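Local coordinates for protein SCO1, mitochondrial (Saccharomyces cerevisiae, PDB 2B7K) that is a mitochondrial inner-membrane copper chaperone required for accumulation of cytochrome c oxidase subunits 1 and 2, thought to act in copper transport or insertion, at residues Asn32-Lys37 with Ser106-Thr111; Ile45-Phe50 with Pro54-Asp59; Pro81-Cys86 with Ala94-Tyr99. One frame throughout, in Å; residues are numbered along the deposited sequence. Where two conformers were deposited one is given.

Three contacts in one thioredoxin-fold domain illustrate how one sheet is tied together within itself and to the helices that cover it. From the N terminus, Asn-32 to Lys-37, which holds strand 33-35 at one edge of the sheet, meets Ser-106 to Thr-111 only after 68 intervening residues, so interaction 1 closes the long loop. Both other contacts lie within that loop, one after the other. Interaction 2 closes first, folding the start of helix 56-75 back on strand 44-49; interaction 3 then lays helix 93-100 on strand 80-85. Backbone bonds Ile-45 O to Leu-82 N and Leu-110 N to Phe-83 O link interaction 3 to interactions 2 and 1, which do not touch directly.

Interaction 1: residues Asn32-Lys37 with Ser106-Thr111; sequences NEFTEK and SILGLT
In the mixed sheet of this thioredoxin-like domain, strands 33-35 and 108-111 are second neighbours, with strand 25-28 between them, and they meet through the side chains of Phe-34, Leu-108 and Leu-110. The backbones stay well apart, 7.7 Å between Phe-34 CA and Leu-110 CA, because each pairs with other strands: Phe-34 with Leu-26, and both leucines with strand 80-85. What bridges the gap is a wholly apolar contact. Phe-34 extends its ring with CG anti to the backbone N (chi1 -164°), and the side chain of Leu-110 meets it at about a right angle. Methyl CD2 of Leu-110 lies over one face, 4.2 Å from the Phe-34 ring centroid and 27° off the normal, which makes a CH-pi contact. The other branch of the same leucine, Leu-110 CD1, sits by the CD2 and CE2 atoms of Phe-34. Phe-34 continues onto Gln-80 and Leu-82 and onto Phe-24, so the ring is buried between strands 108-111 and 80-85 and the loop residue Phe-24. Leu-108 adds a lighter touch from an oblique direction, its CD2 being 4.1 Å from Phe-34 CE1, while the closest approach of all is Leu-110 CD1 to Phe-34 CD2, at 3.6 Å.

Interaction 2: residues Ile45-Phe50 with Pro54-Asp59; sequences IIYFGF and PDICPD
Tyr-47 and Cys-57 meet where strand 44-49 of the thioredoxin-like fold faces the first turn of helix 56-75, beside the probable copper site. Cys-57, Cys-53 and His-144 probably bind copper, and the side chains of the two cysteines are about 3 Å apart at their nearest atoms.

The sulfur-aromatic contacts come first. Cys-57 SG lies at the edge of the Tyr-47 ring, 5.4 Å from its centroid and 76° off the normal. A second ring, that of Phe-50, receives the same sulfur obliquely, with SG 5.3 Å from the Phe-50 centroid. One sulfur thus has two aromatic neighbours. Cys-57 was deposited in two conformers, so these relations hold for one of the two, in which SG is anti to the carbonyl carbon (chi1 -65°).

Among the van der Waals approaches, Tyr-47 OH does most of the touching. It reaches to 3.3 Å from Cys-57 CA, and Ile-56 CG2 is 3.8 Å from the same Tyr-47 OH. The hydroxyl is satisfied by a hydrogen bond to the backbone O of Ser-145, next in sequence to His-144, a link that ties the tyrosine to the segment carrying the third probable ligand.

Backbone packing completes the contact. Gly-49 CA is 3.8 Å from Cys-57 SG, so bare backbone borders the sulfur here.

Seen in the fold, the contact opens the beta-alpha-beta unit formed by strand 44-49, helix 56-75 and strand 80-85. Tyr-47 packs further along the helix on Glu-60 and Leu-61, and Cys-57 also touches Tyr-99 of helix 93-100.

Interaction 3: residues Pro81-Cys86 with Ala94-Tyr99; sequences PLFITC and AVLKEY
Phe-83, with Thr-85, faces Leu-96 and Tyr-99 where helix 93-100 covers strand 80-85 in a beta-alpha-beta unit of the thioredoxin-like fold, completed by strand 108-111. The axes of strand 81-85 and helix 94-99 come within 10.9 Å and their directions differ by 132°, so the helix runs back across the strand at a slant.

Phe-83 is the first residue along the strand to make contact. Its CB is directed toward the helix, and a chi1 of 177° sends the ring on to two helix side chains at once. Leu-96 approaches its edge near the ring plane, with CD2 at 3.8 Å from Phe-83 CE1. Tyr-99 comes in at the outer end of the same ring, its CE2 standing 4.0 Å from Phe-83 CZ. The aromatic pair is oblique, with centroids 5.8 Å apart and planes turned by 34°.

Ile-84, whose CB bond turns away, is skipped. Thr-85 then returns to the helix side, where its CB lies 4.5 Å from Leu-96 CD2. The same methyl thus touches the Phe-83 edge and lies near Thr-85. The polar end of Thr-85 is engaged with the loop after the strand: OG1 hydrogen-bonds to Asp-91 OD2 and to the backbone N of Asp-87.

Around this apolar layer, Leu-96 also touches Thr-111 of strand 108-111, while Tyr-99 reaches helix 56-75, packing on Pro-58 and Leu-61 beside the probable copper site.

Interaction 1: residues Asn32-Lys37 with Ser106-Thr111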
ATOM      1  N   ASN A  32       4.370  -3.812  15.779  1.00 19.34           N
ATOM      2  CA  ASN A  32       4.539  -2.391  16.061  1.00 19.68           C
ATOM      3  C   ASN A  32       3.322  -1.575  15.652  1.00 19.29           C
ATOM      4  O   ASN A  32       2.675  -1.862  14.645  1.00 17.44           O
ATOM      5  CB  ASN A  32       5.759  -1.825  15.325  1.00 29.07           C
ATOM      6  CG  ASN A  32       7.024  -2.601  15.606  1.00 32.30           C
ATOM      7  OD1 ASN A  32       7.396  -2.812  16.759  1.00 33.29           O
ATOM      8  ND2 ASN A  32       7.698  -3.026  14.546  1.00 33.07           N
ATOM      9  N   GLU A  33       3.017  -0.547  16.432  1.00 20.15           N
ATOM     10  CA  GLU A  33       1.890   0.318  16.120  1.00 21.43           C
ATOM     11  C   GLU A  33       2.178   1.043  14.807  1.00 20.12           C
ATOM     12  O   GLU A  33       3.319   1.423  14.536  1.00 18.82           O
ATOM     13  CB  GLU A  33       1.690   1.343  17.238  1.00 37.70           C
ATOM     14  CG  GLU A  33       0.551   2.324  16.992  1.00 44.33           C
ATOM     15  CD  GLU A  33       0.533   3.461  18.000  1.00 48.12           C
ATOM     16  OE1 GLU A  33       0.546   3.180  19.216  1.00 50.00           O
ATOM     17  OE2 GLU A  33       0.500   4.637  17.578  1.00 51.55           O
ATOM     18  N   PHE A  34       1.148   1.220  13.988  1.00 16.73           N
ATOM     19  CA  PHE A  34       1.295   1.926  12.721  1.00 16.90           C
ATOM     20  C   PHE A  34       0.011   2.724  12.508  1.00 16.94           C
ATOM     21  O   PHE A  34      -1.067   2.146  12.382  1.00 16.12           O
ATOM     22  CB  PHE A  34       1.489   0.933  11.571  1.00 17.84           C
ATOM     23  CG  PHE A  34       2.018   1.565  10.311  1.00 19.76           C
ATOM     24  CD1 PHE A  34       3.358   1.430   9.961  1.00 20.01           C
ATOM     25  CD2 PHE A  34       1.186   2.327   9.499  1.00 18.57           C
ATOM     26  CE1 PHE A  34       3.868   2.051   8.815  1.00 20.61           C
ATOM     27  CE2 PHE A  34       1.686   2.954   8.348  1.00 20.76           C
ATOM     28  CZ  PHE A  34       3.032   2.813   8.011  1.00 18.96           C
ATOM     29  N   THR A  35       0.127   4.046  12.486  1.00 16.29           N
ATOM     30  CA  THR A  35      -1.038   4.904  12.295  1.00 17.80           C
ATOM     31  C   THR A  35      -0.790   5.806  11.100  1.00 16.98           C
ATOM     32  O   THR A  35       0.251   5.699  10.451  1.00 18.25           O
ATOM     33  CB  THR A  35      -1.297   5.786  13.533  1.00 22.64           C
ATOM     34  OG1 THR A  35      -0.254   6.757  13.652  1.00 23.44           O
ATOM     35  CG2 THR A  35      -1.331   4.932  14.796  1.00 23.62           C
ATOM     36  N   GLU A  36      -1.730   6.698  10.808  1.00 16.83           N
ATOM     37  CA  GLU A  36      -1.556   7.586   9.668  1.00 18.14           C
ATOM     38  C   GLU A  36      -0.346   8.487   9.868  1.00 18.81           C
ATOM     39  O   GLU A  36       0.186   9.041   8.907  1.00 18.48           O
ATOM     40  CB  GLU A  36      -2.817   8.430   9.417  1.00 25.76           C
ATOM     41  CG  GLU A  36      -3.020   9.634  10.328  1.00 29.67           C
ATOM     42  CD  GLU A  36      -3.290   9.255  11.768  1.00 31.17           C
ATOM     43  OE1 GLU A  36      -3.795   8.138  12.011  1.00 30.30           O
ATOM     44  OE2 GLU A  36      -3.012  10.088  12.657  1.00 33.24           O
ATOM     45  N   LYS A  37       0.095   8.621  11.116  1.00 18.52           N
ATOM     46  CA  LYS A  37       1.261   9.445  11.426  1.00 19.94           C
ATOM     47  C   LYS A  37       2.539   8.835  10.845  1.00 18.61           C
ATOM     48  O   LYS A  37       3.524   9.536  10.617  1.00 19.20           O
ATOM     49  CB  LYS A  37       1.411   9.600  12.942  1.00 31.89           C
ATOM     50  CG  LYS A  37       0.190  10.193  13.624  1.00 36.09           C
ATOM     51  CD  LYS A  37      -0.176  11.546  13.040  1.00 40.04           C
ATOM     52  CE  LYS A  37       0.892  12.585  13.333  1.00 42.94           C
ATOM     53  NZ  LYS A  37       1.047  12.816  14.796  1.00 46.36           N
ATOM     54  N   SER A 106      10.499  -5.286   1.085  1.00 17.05           N
ATOM     55  CA  SER A 106      10.176  -3.962   1.612  1.00 17.34           C
ATOM     56  C   SER A 106       8.703  -3.791   1.962  1.00 16.59           C
ATOM     57  O   SER A 106       8.336  -2.890   2.723  1.00 16.92           O
ATOM     58  CB  SER A 106      10.577  -2.873   0.615  1.00 22.36           C
ATOM     59  OG  SER A 106      11.984  -2.724   0.574  1.00 27.93           O
ATOM     60  N   ILE A 107       7.862  -4.651   1.405  1.00 14.23           N
ATOM     61  CA  ILE A 107       6.431  -4.570   1.666  1.00 12.63           C
ATOM     62  C   ILE A 107       6.138  -4.901   3.126  1.00 13.12           C
ATOM     63  O   ILE A 107       6.550  -5.940   3.642  1.00 14.75           O
ATOM     64  CB  ILE A 107       5.648  -5.528   0.741  1.00 13.46           C
ATOM     65  CG1 ILE A 107       5.924  -5.177  -0.728  1.00 12.99           C
ATOM     66  CG2 ILE A 107       4.151  -5.414   1.023  1.00 15.14           C
ATOM     67  CD1 ILE A 107       5.413  -6.222  -1.717  1.00 14.82           C
ATOM     68  N   LEU A 108       5.439  -3.999   3.800  1.00 11.99           N
ATOM     69  CA  LEU A 108       5.108  -4.215   5.204  1.00 12.76           C
ATOM     70  C   LEU A 108       3.627  -4.493   5.341  1.00 11.73           C
ATOM     71  O   LEU A 108       2.796  -3.688   4.909  1.00 12.16           O
ATOM     72  CB  LEU A 108       5.475  -2.984   6.029  1.00 14.78           C
ATOM     73  CG  LEU A 108       5.228  -3.056   7.541  1.00 16.04           C
ATOM     74  CD1 LEU A 108       6.128  -4.114   8.173  1.00 16.47           C
ATOM     75  CD2 LEU A 108       5.495  -1.688   8.154  1.00 16.54           C
ATOM     76  N   GLY A 109       3.300  -5.621   5.961  1.00 14.47           N
ATOM     77  CA  GLY A 109       1.906  -5.977   6.151  1.00 14.61           C
ATOM     78  C   GLY A 109       1.320  -5.314   7.385  1.00 14.02           C
ATOM     79  O   GLY A 109       1.972  -5.263   8.436  1.00 14.14           O
ATOM     80  N   LEU A 110       0.102  -4.789   7.253  1.00 11.85           N
ATOM     81  CA  LEU A 110      -0.582  -4.142   8.376  1.00 12.20           C
ATOM     82  C   LEU A 110      -1.899  -4.851   8.634  1.00 11.84           C
ATOM     83  O   LEU A 110      -2.595  -5.242   7.698  1.00 11.87           O
ATOM     84  CB  LEU A 110      -0.893  -2.671   8.076  1.00 11.72           C
ATOM     85  CG  LEU A 110       0.242  -1.722   7.696  1.00 11.10           C
ATOM     86  CD1 LEU A 110      -0.302  -0.298   7.608  1.00 15.49           C
ATOM     87  CD2 LEU A 110       1.362  -1.799   8.735  1.00 14.17           C
ATOM     88  N   THR A 111      -2.241  -5.004   9.904  1.00 10.48           N
ATOM     89  CA  THR A 111      -3.493  -5.648  10.265  1.00 12.04           C
ATOM     90  C   THR A 111      -3.949  -5.086  11.604  1.00 12.72           C
ATOM     91  O   THR A 111      -3.352  -4.147  12.123  1.00 13.98           O
ATOM     92  CB  THR A 111      -3.338  -7.181  10.362  1.00 15.19           C
ATOM     93  OG1 THR A 111      -4.618  -7.775  10.632  1.00 17.16           O
ATOM     94  CG2 THR A 111      -2.360  -7.560  11.463  1.00 17.52           C
TER

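Interaction 2: residues Ile45-Phe50 with Pro54-Asp59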
ATOM      1  N   ILE A  45       2.995   3.791  -0.662  1.00 12.95           N
ATOM      2  CA  ILE A  45       2.105   3.207  -1.646  1.00 13.65           C
ATOM      3  C   ILE A  45       1.368   2.094  -0.904  1.00 13.22           C
ATOM      4  O   ILE A  45       1.975   1.169  -0.364  1.00 13.13           O
ATOM      5  CB  ILE A  45       2.883   2.696  -2.887  1.00 15.43           C
ATOM      6  CG1 ILE A  45       1.882   2.212  -3.937  1.00 15.45           C
ATOM      7  CG2 ILE A  45       3.891   1.614  -2.489  1.00 15.35           C
ATOM      8  CD1 ILE A  45       2.451   2.127  -5.354  1.00 15.87           C
ATOM      9  N   ILE A  46       0.050   2.223  -0.853  1.00 14.13           N
ATOM     10  CA  ILE A  46      -0.796   1.288  -0.128  1.00 14.22           C
ATOM     11  C   ILE A  46      -1.643   0.389  -1.009  1.00 14.18           C
ATOM     12  O   ILE A  46      -2.231   0.833  -1.993  1.00 13.38           O
ATOM     13  CB  ILE A  46      -1.737   2.062   0.811  1.00 14.67           C
ATOM     14  CG1 ILE A  46      -0.908   2.957   1.735  1.00 15.92           C
ATOM     15  CG2 ILE A  46      -2.600   1.094   1.612  1.00 14.71           C
ATOM     16  CD1 ILE A  46      -1.742   3.935   2.542  1.00 18.95           C
ATOM     17  N   TYR A  47      -1.698  -0.885  -0.643  1.00 11.91           N
ATOM     18  CA  TYR A  47      -2.507  -1.843  -1.385  1.00 12.67           C
ATOM     19  C   TYR A  47      -3.352  -2.618  -0.391  1.00 13.28           C
ATOM     20  O   TYR A  47      -2.829  -3.148   0.587  1.00 12.76           O
ATOM     21  CB  TYR A  47      -1.625  -2.821  -2.170  1.00 14.96           C
ATOM     22  CG  TYR A  47      -2.430  -3.879  -2.903  1.00 17.04           C
ATOM     23  CD1 TYR A  47      -3.257  -3.536  -3.971  1.00 17.46           C
ATOM     24  CD2 TYR A  47      -2.401  -5.211  -2.493  1.00 17.83           C
ATOM     25  CE1 TYR A  47      -4.046  -4.496  -4.614  1.00 17.82           C
ATOM     26  CE2 TYR A  47      -3.186  -6.180  -3.123  1.00 19.64           C
ATOM     27  CZ  TYR A  47      -4.007  -5.815  -4.181  1.00 18.72           C
ATOM     28  OH  TYR A  47      -4.806  -6.769  -4.785  1.00 20.87           O
ATOM     29  N   PHE A  48      -4.656  -2.668  -0.645  1.00 13.56           N
ATOM     30  CA  PHE A  48      -5.592  -3.396   0.206  1.00 13.60           C
ATOM     31  C   PHE A  48      -5.886  -4.748  -0.452  1.00 16.37           C
ATOM     32  O   PHE A  48      -6.167  -4.811  -1.645  1.00 16.87           O
ATOM     33  CB  PHE A  48      -6.911  -2.618   0.345  1.00 13.92           C
ATOM     34  CG  PHE A  48      -6.836  -1.440   1.267  1.00 14.58           C
ATOM     35  CD1 PHE A  48      -7.249  -1.550   2.594  1.00 16.39           C
ATOM     36  CD2 PHE A  48      -6.362  -0.215   0.813  1.00 14.54           C
ATOM     37  CE1 PHE A  48      -7.192  -0.454   3.460  1.00 16.70           C
ATOM     38  CE2 PHE A  48      -6.298   0.891   1.669  1.00 15.06           C
ATOM     39  CZ  PHE A  48      -6.715   0.770   2.998  1.00 16.90           C
ATOM     40  N   GLY A  49      -5.801  -5.825   0.321  1.00 14.28           N
ATOM     41  CA  GLY A  49      -6.088  -7.152  -0.205  1.00 15.15           C
ATOM     42  C   GLY A  49      -6.138  -8.135   0.951  1.00 15.81           C
ATOM     43  O   GLY A  49      -6.330  -7.723   2.092  1.00 16.31           O
ATOM     44  N   PHE A  50      -5.990  -9.426   0.675  1.00 17.01           N
ATOM     45  CA  PHE A  50      -5.979 -10.425   1.746  1.00 18.63           C
ATOM     46  C   PHE A  50      -5.198 -11.653   1.297  1.00 16.87           C
ATOM     47  O   PHE A  50      -5.150 -11.961   0.109  1.00 17.95           O
ATOM     48  CB  PHE A  50      -7.406 -10.774   2.220  1.00 15.84           C
ATOM     49  CG  PHE A  50      -8.310 -11.327   1.150  1.00 18.29           C
ATOM     50  CD1 PHE A  50      -8.715 -12.660   1.190  1.00 18.49           C
ATOM     51  CD2 PHE A  50      -8.793 -10.512   0.135  1.00 17.65           C
ATOM     52  CE1 PHE A  50      -9.595 -13.172   0.230  1.00 19.15           C
ATOM     53  CE2 PHE A  50      -9.670 -11.010  -0.829  1.00 21.34           C
ATOM     54  CZ  PHE A  50     -10.073 -12.342  -0.781  1.00 20.13           C
ATOM     55  N   PRO A  54      -7.364 -15.197  -4.432  1.00 28.40           N
ATOM     56  CA  PRO A  54      -6.815 -15.949  -5.558  1.00 29.85           C
ATOM     57  C   PRO A  54      -6.530 -15.073  -6.780  1.00 30.28           C
ATOM     58  O   PRO A  54      -7.375 -14.283  -7.201  1.00 30.95           O
ATOM     59  CB  PRO A  54      -7.903 -16.978  -5.831  1.00 36.11           C
ATOM     60  CG  PRO A  54      -9.145 -16.177  -5.594  1.00 36.28           C
ATOM     61  CD  PRO A  54      -8.823 -15.394  -4.327  1.00 35.51           C
ATOM     62  N   ASP A  55      -5.325 -15.208  -7.327  1.00 36.68           N
ATOM     63  CA  ASP A  55      -4.916 -14.480  -8.525  1.00 37.32           C
ATOM     64  C   ASP A  55      -4.669 -12.972  -8.410  1.00 37.11           C
ATOM     65  O   ASP A  55      -3.530 -12.518  -8.528  1.00 35.53           O
ATOM     66  CB  ASP A  55      -5.936 -14.737  -9.638  1.00 58.92           C
ATOM     67  CG  ASP A  55      -6.133 -16.217  -9.915  1.00 60.86           C
ATOM     68  OD1 ASP A  55      -7.079 -16.562 -10.653  1.00 62.23           O
ATOM     69  OD2 ASP A  55      -5.342 -17.035  -9.397  1.00 62.69           O
ATOM     70  N   ILE A  56      -5.731 -12.199  -8.197  1.00 27.94           N
ATOM     71  CA  ILE A  56      -5.618 -10.744  -8.112  1.00 27.80           C
ATOM     72  C   ILE A  56      -4.540 -10.215  -7.162  1.00 26.57           C
ATOM     73  O   ILE A  56      -3.606  -9.530  -7.598  1.00 25.16           O
ATOM     74  CB  ILE A  56      -6.978 -10.102  -7.736  1.00 54.01           C
ATOM     75  CG1 ILE A  56      -7.965 -10.243  -8.899  1.00 56.61           C
ATOM     76  CG2 ILE A  56      -6.793  -8.626  -7.412  1.00 55.20           C
ATOM     77  CD1 ILE A  56      -8.301 -11.675  -9.275  1.00 59.17           C
ATOM     78  N   CYS A  57      -4.623 -10.485  -5.988  0.60 25.33           N
ATOM     79  CA  CYS A  57      -3.707  -9.912  -5.008  0.60 24.03           C
ATOM     80  C   CYS A  57      -2.279 -10.389  -5.251  0.60 22.34           C
ATOM     81  O   CYS A  57      -1.331  -9.555  -5.209  0.40 18.98           O
ATOM     82  CB  CYS A  57      -4.144 -10.287  -3.590  0.60 20.27           C
ATOM     83  SG  CYS A  57      -5.738  -9.592  -3.091  0.60 23.60           S
ATOM     84  N   PRO A  58      -1.981 -11.702  -5.475  1.00 22.08           N
ATOM     85  CA  PRO A  58      -0.613 -12.120  -5.807  1.00 21.82           C
ATOM     86  C   PRO A  58      -0.069 -11.399  -7.040  1.00 21.52           C
ATOM     87  O   PRO A  58       1.088 -10.976  -7.059  1.00 20.57           O
ATOM     88  CB  PRO A  58      -0.759 -13.621  -6.038  1.00 28.78           C
ATOM     89  CG  PRO A  58      -1.878 -13.991  -5.113  1.00 29.70           C
ATOM     90  CD  PRO A  58      -2.866 -12.875  -5.345  1.00 28.03           C
ATOM     91  N   ASP A  59      -0.905 -11.263  -8.068  1.00 21.15           N
ATOM     92  CA  ASP A  59      -0.486 -10.585  -9.293  1.00 21.13           C
ATOM     93  C   ASP A  59      -0.158  -9.111  -9.035  1.00 21.03           C
ATOM     94  O   ASP A  59       0.798  -8.573  -9.600  1.00 19.80           O
ATOM     95  CB  ASP A  59      -1.575 -10.672 -10.369  1.00 32.44           C
ATOM     96  CG  ASP A  59      -1.792 -12.088 -10.875  1.00 35.43           C
ATOM     97  OD1 ASP A  59      -0.799 -12.835 -11.028  1.00 37.74           O
ATOM     98  OD2 ASP A  59      -2.956 -12.447 -11.139  1.00 38.85           O
TER

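Interaction 3: residues Pro81-Cys86 with Ala94-Tyr99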
ATOM      1  N   PRO A  81       6.147   0.828   0.987  1.00 13.06           N
ATOM      2  CA  PRO A  81       5.055  -0.033   0.522  1.00 14.68           C
ATOM      3  C   PRO A  81       4.330  -0.695   1.677  1.00 14.23           C
ATOM      4  O   PRO A  81       4.955  -1.292   2.560  1.00 13.73           O
ATOM      5  CB  PRO A  81       5.767  -1.031  -0.385  1.00 14.17           C
ATOM      6  CG  PRO A  81       7.088  -1.189   0.280  1.00 14.89           C
ATOM      7  CD  PRO A  81       7.458   0.196   0.759  1.00 15.56           C
ATOM      8  N   LEU A  82       3.004  -0.591   1.661  1.00 12.26           N
ATOM      9  CA  LEU A  82       2.183  -1.148   2.728  1.00 11.35           C
ATOM     10  C   LEU A  82       1.082  -2.040   2.181  1.00 11.29           C
ATOM     11  O   LEU A  82       0.381  -1.661   1.243  1.00 13.45           O
ATOM     12  CB  LEU A  82       1.541  -0.010   3.534  1.00 11.02           C
ATOM     13  CG  LEU A  82       2.520   1.013   4.118  1.00 13.54           C
ATOM     14  CD1 LEU A  82       1.759   2.224   4.653  1.00 13.39           C
ATOM     15  CD2 LEU A  82       3.330   0.348   5.222  1.00 13.37           C
ATOM     16  N   PHE A  83       0.953  -3.230   2.762  1.00 10.90           N
ATOM     17  CA  PHE A  83      -0.094  -4.172   2.382  1.00 12.18           C
ATOM     18  C   PHE A  83      -1.067  -4.219   3.553  1.00 11.94           C
ATOM     19  O   PHE A  83      -0.726  -4.702   4.629  1.00 12.66           O
ATOM     20  CB  PHE A  83       0.478  -5.570   2.148  1.00 13.46           C
ATOM     21  CG  PHE A  83      -0.569  -6.607   1.816  1.00 15.57           C
ATOM     22  CD1 PHE A  83      -0.750  -7.717   2.635  1.00 17.13           C
ATOM     23  CD2 PHE A  83      -1.367  -6.475   0.684  1.00 16.11           C
ATOM     24  CE1 PHE A  83      -1.719  -8.689   2.327  1.00 19.70           C
ATOM     25  CE2 PHE A  83      -2.335  -7.435   0.364  1.00 18.15           C
ATOM     26  CZ  PHE A  83      -2.512  -8.543   1.185  1.00 17.32           C
ATOM     27  N   ILE A  84      -2.270  -3.701   3.354  1.00 11.65           N
ATOM     28  CA  ILE A  84      -3.257  -3.700   4.426  1.00 11.47           C
ATOM     29  C   ILE A  84      -4.302  -4.768   4.153  1.00 12.54           C
ATOM     30  O   ILE A  84      -4.940  -4.771   3.099  1.00 12.22           O
ATOM     31  CB  ILE A  84      -3.960  -2.330   4.547  1.00 12.76           C
ATOM     32  CG1 ILE A  84      -2.917  -1.230   4.779  1.00 15.30           C
ATOM     33  CG2 ILE A  84      -4.942  -2.355   5.716  1.00 14.91           C
ATOM     34  CD1 ILE A  84      -3.517   0.152   4.997  1.00 15.74           C
ATOM     35  N   THR A  85      -4.484  -5.676   5.104  1.00 12.21           N
ATOM     36  CA  THR A  85      -5.460  -6.737   4.918  1.00 14.01           C
ATOM     37  C   THR A  85      -6.878  -6.248   5.172  1.00 16.56           C
ATOM     38  O   THR A  85      -7.102  -5.336   5.973  1.00 16.30           O
ATOM     39  CB  THR A  85      -5.194  -7.940   5.853  1.00 16.23           C
ATOM     40  OG1 THR A  85      -6.122  -8.997   5.550  1.00 17.58           O
ATOM     41  CG2 THR A  85      -5.366  -7.531   7.318  1.00 16.75           C
ATOM     42  N   CYS A  86      -7.793  -6.853   4.395  0.60 15.50           N
ATOM     43  CA  CYS A  86      -9.220  -6.601   4.556  0.60 18.25           C
ATOM     44  C   CYS A  86      -9.915  -7.788   5.212  0.60 16.95           C
ATOM     45  O   CYS A  86     -11.112  -7.853   5.279  0.40 19.88           O
ATOM     46  CB  CYS A  86      -9.864  -6.308   3.198  0.60 22.36           C
ATOM     47  SG  CYS A  86      -9.282  -4.792   2.406  0.60 33.91           S
ATOM     48  N   ALA A  94       1.391 -13.149  11.961  1.00 16.60           N
ATOM     49  CA  ALA A  94       2.153 -14.312  11.495  1.00 16.93           C
ATOM     50  C   ALA A  94       1.753 -14.738  10.080  1.00 17.39           C
ATOM     51  O   ALA A  94       2.608 -15.085   9.266  1.00 16.59           O
ATOM     52  CB  ALA A  94       1.977 -15.485  12.463  1.00 23.15           C
ATOM     53  N   VAL A  95       0.455 -14.721   9.793  1.00 17.22           N
ATOM     54  CA  VAL A  95      -0.032 -15.088   8.469  1.00 18.18           C
ATOM     55  C   VAL A  95       0.482 -14.113   7.410  1.00 17.28           C
ATOM     56  O   VAL A  95       0.857 -14.526   6.310  1.00 16.07           O
ATOM     57  CB  VAL A  95      -1.572 -15.122   8.425  1.00 20.15           C
ATOM     58  CG1 VAL A  95      -2.060 -15.227   6.978  1.00 19.73           C
ATOM     59  CG2 VAL A  95      -2.077 -16.310   9.224  1.00 20.49           C
ATOM     60  N   LEU A  96       0.499 -12.824   7.734  1.00 14.89           N
ATOM     61  CA  LEU A  96       0.993 -11.834   6.783  1.00 16.29           C
ATOM     62  C   LEU A  96       2.490 -11.990   6.546  1.00 17.23           C
ATOM     63  O   LEU A  96       2.961 -11.835   5.419  1.00 16.34           O
ATOM     64  CB  LEU A  96       0.693 -10.408   7.265  1.00 17.49           C
ATOM     65  CG  LEU A  96      -0.780  -9.987   7.209  1.00 18.49           C
ATOM     66  CD1 LEU A  96      -0.899  -8.526   7.608  1.00 19.51           C
ATOM     67  CD2 LEU A  96      -1.335 -10.195   5.809  1.00 18.96           C
ATOM     68  N   LYS A  97       3.244 -12.296   7.598  1.00 19.84           N
ATOM     69  CA  LYS A  97       4.683 -12.481   7.439  1.00 19.82           C
ATOM     70  C   LYS A  97       4.959 -13.629   6.474  1.00 19.97           C
ATOM     71  O   LYS A  97       5.815 -13.520   5.594  1.00 18.80           O
ATOM     72  CB  LYS A  97       5.352 -12.772   8.787  1.00 26.58           C
ATOM     73  CG  LYS A  97       5.521 -11.553   9.671  1.00 31.33           C
ATOM     74  CD  LYS A  97       6.376 -11.847  10.908  1.00 35.42           C
ATOM     75  CE  LYS A  97       5.614 -12.643  11.960  1.00 37.95           C
ATOM     76  NZ  LYS A  97       5.222 -14.002  11.502  1.00 40.17           N
ATOM     77  N   GLU A  98       4.224 -14.727   6.629  1.00 19.35           N
ATOM     78  CA  GLU A  98       4.423 -15.879   5.759  1.00 21.21           C
ATOM     79  C   GLU A  98       3.979 -15.591   4.330  1.00 20.09           C
ATOM     80  O   GLU A  98       4.672 -15.944   3.375  1.00 20.89           O
ATOM     81  CB  GLU A  98       3.681 -17.103   6.300  1.00 33.23           C
ATOM     82  CG  GLU A  98       3.799 -18.320   5.397  1.00 39.54           C
ATOM     83  CD  GLU A  98       3.334 -19.599   6.059  1.00 43.98           C
ATOM     84  OE1 GLU A  98       3.228 -20.623   5.354  1.00 45.60           O
ATOM     85  OE2 GLU A  98       3.084 -19.585   7.283  1.00 45.47           O
ATOM     86  N   TYR A  99       2.828 -14.945   4.185  1.00 17.60           N
ATOM     87  CA  TYR A  99       2.313 -14.603   2.864  1.00 17.86           C
ATOM     88  C   TYR A  99       3.271 -13.671   2.118  1.00 18.16           C
ATOM     89  O   TYR A  99       3.580 -13.890   0.940  1.00 17.31           O
ATOM     90  CB  TYR A  99       0.949 -13.916   2.991  1.00 17.86           C
ATOM     91  CG  TYR A  99       0.319 -13.528   1.671  1.00 18.53           C
ATOM     92  CD1 TYR A  99      -0.092 -14.499   0.755  1.00 20.65           C
ATOM     93  CD2 TYR A  99       0.105 -12.184   1.344  1.00 21.02           C
ATOM     94  CE1 TYR A  99      -0.702 -14.146  -0.452  1.00 20.34           C
ATOM     95  CE2 TYR A  99      -0.507 -11.819   0.142  1.00 21.04           C
ATOM     96  CZ  TYR A  99      -0.910 -12.805  -0.750  1.00 22.00           C
ATOM     97  OH  TYR A  99      -1.554 -12.450  -1.920  1.00 21.51           O
TER